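Local coordinates for protein beta-1,4-mannanase (Cellulomonas fimi, PDB 2BVY) that probably hydrolyses internal beta-1,4 linkages of mannans, using the family 26 catalytic module that forms the larger part of this piece of a longer modular enzyme, at residues Gly244-Asp249 / Ala279-Gly284; Tyr215-Gly220 / Val229-Tyr234; Gly35-Thr40 / Glu320-Phe325. All coordinates share one frame; numbering follows the deposited sequence.

Interaction 1 (Gly244-Asp249 / Ala279-Gly284); sequences GLDTYD and AFTEFG
Asp246 and Glu282 stand side by side on one face of two neighbouring parallel strands of the (β/α)8 barrel, the fold of clan GH-A glycoside hydrolases, in which Glu282 is the predicted nucleophile. Backbone bonds grip that residue at both ends: its amide gives to the carbonyl of Leu245, and Glu282 O accepts from Thr247 N at 2.7 Å. Farther along, Asp249 N reaches Gly284 O at 3.1 Å. Gly284 has to be glycine, since at its backbone angles a CB would strike the preceding carbonyl and also the Tyr248 ring.

On the flank, Leu245 CD1 meets Phe280 CE1 at 3.8 Å and both side chains pack on helix 254-274.

Polar side chains carry the rest. Thr281 turns its hydroxyl between backbone N and carbonyl carbon (chi1 47°); Thr281 OG1 there accepts from Leu245 N (3.0 Å) and donates to Asp246 OD1 (2.6 Å), pinning the aspartate with a short branched side chain. The other oxygen, Asp246 OD2, lies 3.3 Å from Glu282 OE2, and Arg171 forms a salt bridge with each, so one guanidinium serves both carboxylates. Tyrosine suits position 248 because its ring spans the distance to the glutamate: Tyr248 OH donates to Glu282 OE1 at 2.7 Å, arriving on the anti side and 31° out of the carboxylate plane.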
ATOM      1  N   GLY A 244      -2.701  -5.231   5.138  1.00 27.24           N
ATOM      2  CA  GLY A 244      -4.055  -4.804   4.862  1.00 26.76           C
ATOM      3  C   GLY A 244      -5.048  -5.837   4.377  1.00 27.94           C
ATOM      4  O   GLY A 244      -4.730  -7.012   4.222  1.00 26.90           O
ATOM      5  N   LEU A 245      -6.261  -5.357   4.119  1.00 27.53           N
ATOM      6  CA  LEU A 245      -7.375  -6.171   3.665  1.00 27.26           C
ATOM      7  C   LEU A 245      -8.367  -5.207   3.002  1.00 26.67           C
ATOM      8  O   LEU A 245      -8.720  -4.180   3.581  1.00 24.49           O
ATOM      9  CB  LEU A 245      -8.005  -6.855   4.888  1.00 28.70           C
ATOM     10  CG  LEU A 245      -9.006  -8.014   4.834  1.00 29.30           C
ATOM     11  CD1 LEU A 245     -10.386  -7.510   4.518  1.00 32.37           C
ATOM     12  CD2 LEU A 245      -8.537  -9.054   3.836  1.00 31.49           C
ATOM     13  N   ASP A 246      -8.773  -5.520   1.776  1.00 26.52           N
ATOM     14  CA  ASP A 246      -9.726  -4.696   1.032  1.00 27.21           C
ATOM     15  C   ASP A 246     -10.989  -5.533   0.833  1.00 27.68           C
ATOM     16  O   ASP A 246     -10.952  -6.590   0.199  1.00 28.40           O
ATOM     17  CB  ASP A 246      -9.149  -4.295  -0.337  1.00 25.95           C
ATOM     18  CG  ASP A 246      -8.038  -3.259  -0.230  1.00 28.49           C
ATOM     19  OD1 ASP A 246      -7.445  -3.135   0.864  1.00 26.90           O
ATOM     20  OD2 ASP A 246      -7.751  -2.576  -1.247  1.00 25.67           O
ATOM     21  N   THR A 247     -12.112  -5.065   1.362  1.00 27.77           N
ATOM     22  CA  THR A 247     -13.345  -5.823   1.235  1.00 27.01           C
ATOM     23  C   THR A 247     -14.606  -4.966   1.155  1.00 28.04           C
ATOM     24  O   THR A 247     -14.841  -4.094   1.997  1.00 27.43           O
ATOM     25  CB  THR A 247     -13.473  -6.807   2.411  1.00 27.02           C
ATOM     26  OG1 THR A 247     -12.350  -7.700   2.398  1.00 29.74           O
ATOM     27  CG2 THR A 247     -14.758  -7.614   2.315  1.00 25.09           C
ATOM     28  N   TYR A 248     -15.404  -5.225   0.125  1.00 26.82           N
ATOM     29  CA  TYR A 248     -16.656  -4.521  -0.085  1.00 28.67           C
ATOM     30  C   TYR A 248     -17.754  -5.570  -0.104  1.00 30.09           C
ATOM     31  O   TYR A 248     -17.508  -6.725  -0.442  1.00 32.10           O
ATOM     32  CB  TYR A 248     -16.646  -3.747  -1.409  1.00 26.59           C
ATOM     33  CG  TYR A 248     -15.684  -2.578  -1.426  1.00 27.88           C
ATOM     34  CD1 TYR A 248     -14.315  -2.778  -1.617  1.00 27.44           C
ATOM     35  CD2 TYR A 248     -16.142  -1.271  -1.224  1.00 26.55           C
ATOM     36  CE1 TYR A 248     -13.423  -1.708  -1.607  1.00 28.99           C
ATOM     37  CE2 TYR A 248     -15.259  -0.192  -1.207  1.00 28.16           C
ATOM     38  CZ  TYR A 248     -13.898  -0.420  -1.401  1.00 28.56           C
ATOM     39  OH  TYR A 248     -13.011   0.631  -1.384  1.00 27.91           O
ATOM     40  N   ASP A 249     -18.961  -5.165   0.261  1.00 30.42           N
ATOM     41  CA  ASP A 249     -20.091  -6.079   0.302  1.00 30.88           C
ATOM     42  C   ASP A 249     -21.361  -5.261   0.195  1.00 31.57           C
ATOM     43  O   ASP A 249     -21.391  -4.094   0.601  1.00 30.86           O
ATOM     44  CB  ASP A 249     -20.087  -6.847   1.627  1.00 31.26           C
ATOM     45  CG  ASP A 249     -21.434  -7.471   1.950  1.00 32.40           C
ATOM     46  OD1 ASP A 249     -21.818  -8.467   1.292  1.00 32.97           O
ATOM     47  OD2 ASP A 249     -22.112  -6.959   2.864  1.00 32.57           O
ATOM     48  N   ALA A 279      -4.500  -3.604   9.378  1.00 29.27           N
ATOM     49  CA  ALA A 279      -5.560  -2.621   9.198  1.00 28.12           C
ATOM     50  C   ALA A 279      -6.513  -2.984   8.067  1.00 27.86           C
ATOM     51  O   ALA A 279      -6.140  -3.644   7.094  1.00 26.62           O
ATOM     52  CB  ALA A 279      -4.946  -1.244   8.930  1.00 28.76           C
ATOM     53  N   PHE A 280      -7.748  -2.526   8.211  1.00 27.01           N
ATOM     54  CA  PHE A 280      -8.807  -2.750   7.234  1.00 26.53           C
ATOM     55  C   PHE A 280      -8.621  -1.631   6.198  1.00 25.97           C
ATOM     56  O   PHE A 280      -9.402  -0.681   6.163  1.00 24.02           O
ATOM     57  CB  PHE A 280     -10.166  -2.613   7.940  1.00 27.10           C
ATOM     58  CG  PHE A 280     -11.314  -3.286   7.226  1.00 26.57           C
ATOM     59  CD1 PHE A 280     -11.200  -3.699   5.902  1.00 26.22           C
ATOM     60  CD2 PHE A 280     -12.524  -3.477   7.884  1.00 25.83           C
ATOM     61  CE1 PHE A 280     -12.276  -4.289   5.249  1.00 28.07           C
ATOM     62  CE2 PHE A 280     -13.611  -4.069   7.238  1.00 27.15           C
ATOM     63  CZ  PHE A 280     -13.489  -4.475   5.922  1.00 28.17           C
ATOM     64  N   THR A 281      -7.577  -1.755   5.369  1.00 24.13           N
ATOM     65  CA  THR A 281      -7.239  -0.743   4.366  1.00 23.46           C
ATOM     66  C   THR A 281      -8.360  -0.243   3.451  1.00 22.74           C
ATOM     67  O   THR A 281      -8.360   0.917   3.062  1.00 24.74           O
ATOM     68  CB  THR A 281      -6.031  -1.193   3.503  1.00 21.30           C
ATOM     69  OG1 THR A 281      -6.215  -2.543   3.060  1.00 21.14           O
ATOM     70  CG2 THR A 281      -4.753  -1.107   4.313  1.00 24.08           C
ATOM     71  N   GLU A 282      -9.297  -1.109   3.090  1.00 21.92           N
ATOM     72  CA  GLU A 282     -10.418  -0.694   2.252  1.00 23.54           C
ATOM     73  C   GLU A 282     -11.671  -1.476   2.615  1.00 23.12           C
ATOM     74  O   GLU A 282     -11.654  -2.708   2.687  1.00 23.44           O
ATOM     75  CB  GLU A 282     -10.120  -0.880   0.748  1.00 23.25           C
ATOM     76  CG  GLU A 282      -9.460   0.322   0.080  1.00 26.64           C
ATOM     77  CD  GLU A 282      -9.472   0.244  -1.448  1.00 28.21           C
ATOM     78  OE1 GLU A 282     -10.533  -0.084  -2.026  1.00 32.04           O
ATOM     79  OE2 GLU A 282      -8.427   0.522  -2.075  1.00 26.90           O
ATOM     80  N   PHE A 283     -12.750  -0.747   2.858  1.00 20.94           N
ATOM     81  CA  PHE A 283     -14.018  -1.359   3.190  1.00 22.31           C
ATOM     82  C   PHE A 283     -15.120  -0.430   2.705  1.00 22.28           C
ATOM     83  O   PHE A 283     -14.918   0.780   2.578  1.00 22.62           O
ATOM     84  CB  PHE A 283     -14.155  -1.550   4.701  1.00 22.51           C
ATOM     85  CG  PHE A 283     -14.699  -0.342   5.421  1.00 23.18           C
ATOM     86  CD1 PHE A 283     -13.866   0.718   5.762  1.00 23.12           C
ATOM     87  CD2 PHE A 283     -16.051  -0.260   5.735  1.00 22.81           C
ATOM     88  CE1 PHE A 283     -14.376   1.841   6.413  1.00 25.42           C
ATOM     89  CE2 PHE A 283     -16.574   0.855   6.382  1.00 23.43           C
ATOM     90  CZ  PHE A 283     -15.735   1.909   6.725  1.00 25.71           C
ATOM     91  N   GLY A 284     -16.288  -0.998   2.443  1.00 23.33           N
ATOM     92  CA  GLY A 284     -17.400  -0.192   1.990  1.00 25.01           C
ATOM     93  C   GLY A 284     -18.461  -1.038   1.330  1.00 26.32           C
ATOM     94  O   GLY A 284     -18.275  -2.241   1.117  1.00 26.48           O
TER

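Interaction 2 (Tyr215-Gly220 / Val229-Tyr234); sequences YAWGPG and VYLRTY
Trp217 pushes the CZ3-CH2 rim of its indole against the face of Tyr230, with CH2 above the centre of the phenol ring. This is an edge-to-face pair, the Trp217 six-membered ring and the Tyr230 ring having centroids 5.0 Å apart and planes at 60°. With CG anti to the backbone N (chi1 168°), the indole leaves the end of strand 213-217 and reaches the chain around helix 227-230, joining the first two elements of a β-α-β unit of the barrel. Tyr234 then uses Trp217 as a floor: its ring edge points at the indole face, planes at 62°, and Tyr234 CA makes a CH-π contact 4.0 Å from the centroid of the six-membered ring. Pro219 CD, from the same segment as the tryptophan, lies over the opposite indole face near its rim, while Pro219 CG also touches Tyr230 CE1 at 3.5 Å; the compact, rigid proline ring packs against both. At the indole edge, Thr233 CG2 comes within 3.3 Å of Trp217 CZ2. Replacing Trp217 by an alanine would probably open a gap between Tyr230 and Tyr234 and deprive both rings of their common partner. The two segments share no hydrogen bond, and the phenol hydroxyls look elsewhere, Tyr230 OH to the carbonyl of Gly244 on the next strand and Tyr234 OH to Asp237. Cohesion between the segments therefore rests on dispersion and on C-H groups directed at π faces, with the polar ends tied to other parts of the barrel.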
ATOM      1  N   TYR A 215       5.091   1.467   4.696  1.00 27.82           N
ATOM      2  CA  TYR A 215       4.606   0.666   3.587  1.00 27.27           C
ATOM      3  C   TYR A 215       3.482  -0.297   3.932  1.00 27.35           C
ATOM      4  O   TYR A 215       3.582  -1.093   4.859  1.00 27.11           O
ATOM      5  CB  TYR A 215       5.780  -0.075   2.949  1.00 27.14           C
ATOM      6  CG  TYR A 215       6.793   0.881   2.360  1.00 27.01           C
ATOM      7  CD1 TYR A 215       7.807   1.435   3.144  1.00 26.23           C
ATOM      8  CD2 TYR A 215       6.695   1.287   1.031  1.00 26.04           C
ATOM      9  CE1 TYR A 215       8.696   2.375   2.612  1.00 26.95           C
ATOM     10  CE2 TYR A 215       7.571   2.223   0.493  1.00 26.41           C
ATOM     11  CZ  TYR A 215       8.568   2.762   1.283  1.00 27.46           C
ATOM     12  OH  TYR A 215       9.438   3.674   0.728  1.00 29.34           O
ATOM     13  N   ALA A 216       2.395  -0.203   3.176  1.00 26.35           N
ATOM     14  CA  ALA A 216       1.245  -1.064   3.395  1.00 26.11           C
ATOM     15  C   ALA A 216       1.091  -2.027   2.236  1.00 24.44           C
ATOM     16  O   ALA A 216       1.352  -1.680   1.085  1.00 24.95           O
ATOM     17  CB  ALA A 216      -0.029  -0.228   3.546  1.00 24.77           C
ATOM     18  N   TRP A 217       0.661  -3.237   2.559  1.00 24.98           N
ATOM     19  CA  TRP A 217       0.448  -4.279   1.568  1.00 24.90           C
ATOM     20  C   TRP A 217      -0.888  -4.960   1.846  1.00 25.50           C
ATOM     21  O   TRP A 217      -1.107  -5.521   2.922  1.00 25.24           O
ATOM     22  CB  TRP A 217       1.590  -5.295   1.637  1.00 24.98           C
ATOM     23  CG  TRP A 217       1.323  -6.544   0.876  1.00 26.29           C
ATOM     24  CD1 TRP A 217       1.465  -6.742  -0.468  1.00 25.05           C
ATOM     25  CD2 TRP A 217       0.843  -7.777   1.418  1.00 25.42           C
ATOM     26  NE1 TRP A 217       1.106  -8.029  -0.795  1.00 27.55           N
ATOM     27  CE2 TRP A 217       0.720  -8.685   0.347  1.00 26.10           C
ATOM     28  CE3 TRP A 217       0.506  -8.201   2.711  1.00 27.04           C
ATOM     29  CZ2 TRP A 217       0.273  -9.996   0.524  1.00 25.79           C
ATOM     30  CZ3 TRP A 217       0.060  -9.506   2.890  1.00 27.49           C
ATOM     31  CH2 TRP A 217      -0.050 -10.389   1.800  1.00 29.89           C
ATOM     32  N   GLY A 218      -1.788  -4.886   0.875  1.00 25.86           N
ATOM     33  CA  GLY A 218      -3.095  -5.497   1.023  1.00 25.77           C
ATOM     34  C   GLY A 218      -3.453  -6.177  -0.280  1.00 25.63           C
ATOM     35  O   GLY A 218      -3.900  -5.517  -1.210  1.00 24.66           O
ATOM     36  N   PRO A 219      -3.282  -7.506  -0.368  1.00 26.90           N
ATOM     37  CA  PRO A 219      -3.570  -8.309  -1.557  1.00 25.09           C
ATOM     38  C   PRO A 219      -5.038  -8.380  -1.965  1.00 25.67           C
ATOM     39  O   PRO A 219      -5.345  -8.786  -3.081  1.00 25.98           O
ATOM     40  CB  PRO A 219      -3.024  -9.673  -1.172  1.00 25.71           C
ATOM     41  CG  PRO A 219      -3.394  -9.743   0.288  1.00 24.51           C
ATOM     42  CD  PRO A 219      -2.936  -8.381   0.770  1.00 26.74           C
ATOM     43  N   GLY A 220      -5.947  -8.008  -1.069  1.00 25.59           N
ATOM     44  CA  GLY A 220      -7.358  -8.061  -1.417  1.00 24.42           C
ATOM     45  C   GLY A 220      -8.240  -8.472  -0.256  1.00 27.00           C
ATOM     46  O   GLY A 220      -8.012  -8.054   0.885  1.00 26.77           O
ATOM     47  N   VAL A 229      -3.188 -18.642   1.577  1.00 31.77           N
ATOM     48  CA  VAL A 229      -3.586 -17.920   0.377  1.00 29.94           C
ATOM     49  C   VAL A 229      -3.254 -16.432   0.531  1.00 29.05           C
ATOM     50  O   VAL A 229      -2.759 -15.788  -0.399  1.00 26.60           O
ATOM     51  CB  VAL A 229      -5.095 -18.061   0.110  1.00 29.95           C
ATOM     52  CG1 VAL A 229      -5.448 -17.361  -1.198  1.00 28.84           C
ATOM     53  CG2 VAL A 229      -5.487 -19.543   0.053  1.00 28.83           C
ATOM     54  N   TYR A 230      -3.516 -15.903   1.722  1.00 26.66           N
ATOM     55  CA  TYR A 230      -3.264 -14.499   2.015  1.00 26.80           C
ATOM     56  C   TYR A 230      -1.805 -14.112   1.822  1.00 27.24           C
ATOM     57  O   TYR A 230      -1.508 -13.072   1.242  1.00 27.30           O
ATOM     58  CB  TYR A 230      -3.685 -14.178   3.458  1.00 25.38           C
ATOM     59  CG  TYR A 230      -3.440 -12.740   3.874  1.00 23.23           C
ATOM     60  CD1 TYR A 230      -4.182 -11.698   3.320  1.00 22.28           C
ATOM     61  CD2 TYR A 230      -2.466 -12.422   4.825  1.00 21.69           C
ATOM     62  CE1 TYR A 230      -3.966 -10.374   3.702  1.00 21.95           C
ATOM     63  CE2 TYR A 230      -2.237 -11.101   5.215  1.00 21.04           C
ATOM     64  CZ  TYR A 230      -2.994 -10.082   4.648  1.00 22.98           C
ATOM     65  OH  TYR A 230      -2.780  -8.781   5.026  1.00 23.10           O
ATOM     66  N   LEU A 231      -0.897 -14.950   2.308  1.00 27.63           N
ATOM     67  CA  LEU A 231       0.531 -14.663   2.213  1.00 30.03           C
ATOM     68  C   LEU A 231       1.254 -15.156   0.963  1.00 29.59           C
ATOM     69  O   LEU A 231       2.472 -14.975   0.852  1.00 30.00           O
ATOM     70  CB  LEU A 231       1.256 -15.216   3.447  1.00 29.14           C
ATOM     71  CG  LEU A 231       0.816 -14.627   4.788  1.00 31.69           C
ATOM     72  CD1 LEU A 231       1.530 -15.361   5.930  1.00 31.18           C
ATOM     73  CD2 LEU A 231       1.121 -13.124   4.816  1.00 27.64           C
ATOM     74  N   ARG A 232       0.535 -15.767   0.026  1.00 28.94           N
ATOM     75  CA  ARG A 232       1.179 -16.272  -1.187  1.00 32.30           C
ATOM     76  C   ARG A 232       1.912 -15.183  -1.961  1.00 32.69           C
ATOM     77  O   ARG A 232       2.916 -15.433  -2.626  1.00 33.17           O
ATOM     78  CB  ARG A 232       0.150 -16.935  -2.106  1.00 35.42           C
ATOM     79  CG  ARG A 232       0.642 -17.176  -3.529  1.00 38.69           C
ATOM     80  CD  ARG A 232      -0.154 -18.276  -4.188  1.00 43.78           C
ATOM     81  NE  ARG A 232      -1.583 -18.119  -3.933  1.00 51.47           N
ATOM     82  CZ  ARG A 232      -2.500 -19.045  -4.203  1.00 53.67           C
ATOM     83  NH1 ARG A 232      -2.138 -20.201  -4.738  1.00 57.15           N
ATOM     84  NH2 ARG A 232      -3.780 -18.819  -3.934  1.00 55.53           N
ATOM     85  N   THR A 233       1.416 -13.963  -1.835  1.00 31.91           N
ATOM     86  CA  THR A 233       1.974 -12.827  -2.541  1.00 30.20           C
ATOM     87  C   THR A 233       2.762 -11.880  -1.620  1.00 29.36           C
ATOM     88  O   THR A 233       3.324 -10.884  -2.061  1.00 28.91           O
ATOM     89  CB  THR A 233       0.801 -12.103  -3.240  1.00 31.50           C
ATOM     90  OG1 THR A 233       1.063 -12.014  -4.641  1.00 34.75           O
ATOM     91  CG2 THR A 233       0.548 -10.752  -2.632  1.00 27.47           C
ATOM     92  N   TYR A 234       2.803 -12.213  -0.338  1.00 27.40           N
ATOM     93  CA  TYR A 234       3.495 -11.413   0.670  1.00 26.74           C
ATOM     94  C   TYR A 234       4.926 -11.014   0.302  1.00 27.38           C
ATOM     95  O   TYR A 234       5.785 -11.865   0.082  1.00 27.12           O
ATOM     96  CB  TYR A 234       3.495 -12.178   1.997  1.00 26.33           C
ATOM     97  CG  TYR A 234       4.121 -11.435   3.146  1.00 28.46           C
ATOM     98  CD1 TYR A 234       3.717 -10.139   3.464  1.00 28.52           C
ATOM     99  CD2 TYR A 234       5.096 -12.039   3.941  1.00 28.89           C
ATOM    100  CE1 TYR A 234       4.265  -9.465   4.542  1.00 32.09           C
ATOM    101  CE2 TYR A 234       5.654 -11.376   5.024  1.00 30.46           C
ATOM    102  CZ  TYR A 234       5.232 -10.090   5.320  1.00 32.26           C
ATOM    103  OH  TYR A 234       5.763  -9.430   6.394  1.00 32.29           O
TER

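Interaction 3 (Gly35-Thr40 / Glu320-Phe325); sequences GHQHTT and ETWANF
Gln37 and Glu320 meet where the first and last strands of the (β/α)8 barrel, 32-37 and 318-321, run parallel and close the cylinder. The pairing is carried by Thr321 N bonding to Gly35 O at 2.9 Å and Gln37 N to Thr321 O at 3.2 Å. Packing is close here: Gly35 suits its place because a CB would press on Glu320 CG. Gln37 bends at its second torsion (chi2 78°), which lays its amide flat on the Trp322 ring, planes 8° apart, with CG 3.7 Å from the centroid of the six-membered ring. From that position Gln37 NE2 donates to the syn lone pair of Glu320 OE2 at 2.5 Å, amide and carboxylate nearly coplanar. A water that accepts from Gln37 NE2 and donates to Glu320 OE1 adds an indirect link to this direct bond. Glutamine serves both needs, with a flat group for the indole and an N-H for the acid, and it backs a tryptophan that touches the predicted nucleophile, Glu282.

Away from this close packing the link is partly through water. Beyond Ala323 direct backbone bonding stops: Gln37 O and Asn324 N are 4.4 Å apart, and another water, close to Gln37 O, accepts from Asn324 N at 2.9 Å. His36 spans this looser part, its ND1 paired with Thr39 OG1 within the turn from His36 to Thr39. Asn324 OD1, which also accepts from Val332 N, is reached by His36 NE2 through a bent 3.3 Å bond from well above the carbonyl plane.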
ATOM      1  N   GLY A  35     -11.193   6.218   8.008  1.00 23.95           N
ATOM      2  CA  GLY A  35     -10.522   6.931   6.935  1.00 24.19           C
ATOM      3  C   GLY A  35     -11.423   7.075   5.737  1.00 24.11           C
ATOM      4  O   GLY A  35     -12.322   6.267   5.535  1.00 23.03           O
ATOM      5  N   HIS A  36     -11.182   8.105   4.935  1.00 25.52           N
ATOM      6  CA  HIS A  36     -11.997   8.363   3.754  1.00 24.30           C
ATOM      7  C   HIS A  36     -11.110   8.880   2.625  1.00 24.44           C
ATOM      8  O   HIS A  36     -10.299   9.780   2.829  1.00 24.89           O
ATOM      9  CB  HIS A  36     -13.071   9.410   4.080  1.00 22.51           C
ATOM     10  CG  HIS A  36     -14.024   9.673   2.955  1.00 22.55           C
ATOM     11  ND1 HIS A  36     -14.547  10.922   2.704  1.00 22.92           N
ATOM     12  CD2 HIS A  36     -14.578   8.841   2.038  1.00 22.76           C
ATOM     13  CE1 HIS A  36     -15.383  10.849   1.680  1.00 23.58           C
ATOM     14  NE2 HIS A  36     -15.421   9.597   1.259  1.00 22.85           N
ATOM     15  N   GLN A  37     -11.272   8.306   1.437  1.00 24.62           N
ATOM     16  CA  GLN A  37     -10.492   8.695   0.261  1.00 24.71           C
ATOM     17  C   GLN A  37     -10.944  10.049  -0.305  1.00 25.13           C
ATOM     18  O   GLN A  37     -12.145  10.310  -0.422  1.00 23.75           O
ATOM     19  CB  GLN A  37     -10.638   7.618  -0.818  1.00 24.39           C
ATOM     20  CG  GLN A  37      -9.799   7.842  -2.068  1.00 22.96           C
ATOM     21  CD  GLN A  37      -8.341   7.472  -1.875  1.00 24.58           C
ATOM     22  OE1 GLN A  37      -7.524   7.618  -2.791  1.00 27.10           O
ATOM     23  NE2 GLN A  37      -8.004   6.985  -0.692  1.00 18.78           N
ATOM     24  N   HIS A  38      -9.982  10.904  -0.655  1.00 26.79           N
ATOM     25  CA  HIS A  38     -10.286  12.215  -1.235  1.00 26.90           C
ATOM     26  C   HIS A  38     -11.323  12.963  -0.401  1.00 26.38           C
ATOM     27  O   HIS A  38     -12.182  13.671  -0.944  1.00 25.22           O
ATOM     28  CB  HIS A  38     -10.841  12.034  -2.648  1.00 27.23           C
ATOM     29  CG  HIS A  38      -9.809  11.671  -3.667  1.00 29.37           C
ATOM     30  ND1 HIS A  38      -8.799  12.530  -4.040  1.00 29.83           N
ATOM     31  CD2 HIS A  38      -9.651  10.555  -4.417  1.00 31.08           C
ATOM     32  CE1 HIS A  38      -8.062  11.960  -4.978  1.00 32.42           C
ATOM     33  NE2 HIS A  38      -8.559  10.761  -5.225  1.00 32.47           N
ATOM     34  N   THR A  39     -11.236  12.820   0.913  1.00 24.71           N
ATOM     35  CA  THR A  39     -12.217  13.436   1.789  1.00 25.61           C
ATOM     36  C   THR A  39     -12.338  14.960   1.645  1.00 27.88           C
ATOM     37  O   THR A  39     -13.428  15.514   1.822  1.00 28.49           O
ATOM     38  CB  THR A  39     -11.962  13.006   3.274  1.00 25.35           C
ATOM     39  OG1 THR A  39     -13.196  13.054   4.001  1.00 25.48           O
ATOM     40  CG2 THR A  39     -10.929  13.896   3.946  1.00 24.28           C
ATOM     41  N   THR A  40     -11.248  15.642   1.296  1.00 28.11           N
ATOM     42  CA  THR A  40     -11.314  17.092   1.131  1.00 29.69           C
ATOM     43  C   THR A  40     -11.166  17.538  -0.320  1.00 29.96           C
ATOM     44  O   THR A  40     -11.048  18.733  -0.593  1.00 30.17           O
ATOM     45  CB  THR A  40     -10.240  17.833   1.972  1.00 29.47           C
ATOM     46  OG1 THR A  40      -8.930  17.418   1.562  1.00 31.51           O
ATOM     47  CG2 THR A  40     -10.429  17.547   3.464  1.00 30.00           C
ATOM     48  N   GLU A 320     -10.648   2.469   6.032  1.00 24.72           N
ATOM     49  CA  GLU A 320     -10.913   3.553   5.092  1.00 24.46           C
ATOM     50  C   GLU A 320     -11.951   3.150   4.054  1.00 23.98           C
ATOM     51  O   GLU A 320     -11.862   2.062   3.478  1.00 23.74           O
ATOM     52  CB  GLU A 320      -9.617   3.933   4.350  1.00 24.87           C
ATOM     53  CG  GLU A 320      -9.689   5.268   3.580  1.00 27.16           C
ATOM     54  CD  GLU A 320      -8.767   5.327   2.351  1.00 28.81           C
ATOM     55  OE1 GLU A 320      -7.702   4.674   2.330  1.00 29.74           O
ATOM     56  OE2 GLU A 320      -9.112   6.047   1.395  1.00 29.12           O
ATOM     57  N   THR A 321     -12.938   4.009   3.814  1.00 22.38           N
ATOM     58  CA  THR A 321     -13.918   3.688   2.790  1.00 23.02           C
ATOM     59  C   THR A 321     -13.597   4.593   1.600  1.00 22.62           C
ATOM     60  O   THR A 321     -12.817   5.539   1.739  1.00 20.87           O
ATOM     61  CB  THR A 321     -15.375   3.861   3.288  1.00 22.26           C
ATOM     62  OG1 THR A 321     -16.249   3.167   2.392  1.00 23.90           O
ATOM     63  CG2 THR A 321     -15.772   5.327   3.361  1.00 20.37           C
ATOM     64  N   TRP A 322     -14.181   4.319   0.437  1.00 23.26           N
ATOM     65  CA  TRP A 322     -13.836   5.093  -0.746  1.00 23.25           C
ATOM     66  C   TRP A 322     -14.424   6.488  -0.955  1.00 23.32           C
ATOM     67  O   TRP A 322     -15.282   6.955  -0.202  1.00 24.25           O
ATOM     68  CB  TRP A 322     -14.041   4.243  -1.998  1.00 22.85           C
ATOM     69  CG  TRP A 322     -12.938   4.457  -2.994  1.00 23.59           C
ATOM     70  CD1 TRP A 322     -13.064   4.872  -4.291  1.00 22.49           C
ATOM     71  CD2 TRP A 322     -11.532   4.300  -2.756  1.00 22.17           C
ATOM     72  NE1 TRP A 322     -11.821   4.985  -4.874  1.00 23.20           N
ATOM     73  CE2 TRP A 322     -10.865   4.637  -3.954  1.00 23.97           C
ATOM     74  CE3 TRP A 322     -10.771   3.903  -1.648  1.00 22.31           C
ATOM     75  CZ2 TRP A 322      -9.468   4.589  -4.074  1.00 24.60           C
ATOM     76  CZ3 TRP A 322      -9.382   3.856  -1.767  1.00 21.53           C
ATOM     77  CH2 TRP A 322      -8.748   4.196  -2.972  1.00 22.84           C
ATOM     78  N   ALA A 323     -13.937   7.141  -2.003  1.00 23.17           N
ATOM     79  CA  ALA A 323     -14.304   8.517  -2.335  1.00 24.46           C
ATOM     80  C   ALA A 323     -15.749   8.837  -2.683  1.00 24.52           C
ATOM     81  O   ALA A 323     -16.518   7.984  -3.142  1.00 24.04           O
ATOM     82  CB  ALA A 323     -13.390   9.029  -3.453  1.00 22.57           C
ATOM     83  N   ASN A 324     -16.093  10.102  -2.458  1.00 24.31           N
ATOM     84  CA  ASN A 324     -17.418  10.625  -2.747  1.00 26.17           C
ATOM     85  C   ASN A 324     -17.345  11.409  -4.067  1.00 27.27           C
ATOM     86  O   ASN A 324     -17.451  12.643  -4.094  1.00 24.67           O
ATOM     87  CB  ASN A 324     -17.880  11.523  -1.591  1.00 25.36           C
ATOM     88  CG  ASN A 324     -18.593  10.744  -0.494  1.00 26.72           C
ATOM     89  OD1 ASN A 324     -18.322   9.558  -0.273  1.00 27.34           O
ATOM     90  ND2 ASN A 324     -19.507  11.411   0.207  1.00 26.66           N
ATOM     91  N   PHE A 325     -17.160  10.672  -5.160  1.00 29.02           N
ATOM     92  CA  PHE A 325     -17.043  11.267  -6.490  1.00 31.31           C
ATOM     93  C   PHE A 325     -18.282  12.021  -6.962  1.00 32.05           C
ATOM     94  O   PHE A 325     -18.226  13.226  -7.208  1.00 33.96           O
ATOM     95  CB  PHE A 325     -16.689  10.187  -7.515  1.00 31.53           C
ATOM     96  CG  PHE A 325     -15.368   9.519  -7.255  1.00 32.11           C
ATOM     97  CD1 PHE A 325     -14.207  10.273  -7.121  1.00 30.39           C
ATOM     98  CD2 PHE A 325     -15.283   8.129  -7.161  1.00 33.47           C
ATOM     99  CE1 PHE A 325     -12.978   9.655  -6.897  1.00 32.89           C
ATOM    100  CE2 PHE A 325     -14.055   7.497  -6.936  1.00 32.32           C
ATOM    101  CZ  PHE A 325     -12.903   8.261  -6.805  1.00 32.52           C
TER
HETATM  102  O   HOH W   1     -14.324  11.939  -1.131  1.00 19.39           O
HETATM  103  O   HOH W   2      -5.808   5.356  -0.160  1.00 35.85           O

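In the fold
From the N terminus, 35-40 comes first and waits some 280 residues for 320-325, so interaction 3 closes the barrel by joining its first and last strands. The other two contacts fall within that span, one after the other and without crossing. Interaction 2 shuts a short loop that leads into helix 227-230; interaction 1 follows, bringing together strands separated by helix 254-274. Strand 242-249 sits beside 213-217, and Gly244 N bonds to Trp217 O, linking interactions 1 and 2. From strand 282-285, Phe283 N pairs with Glu320 O, carrying the sheet into interaction 3. Interactions 2 and 3 do not touch; interaction 1 connects them.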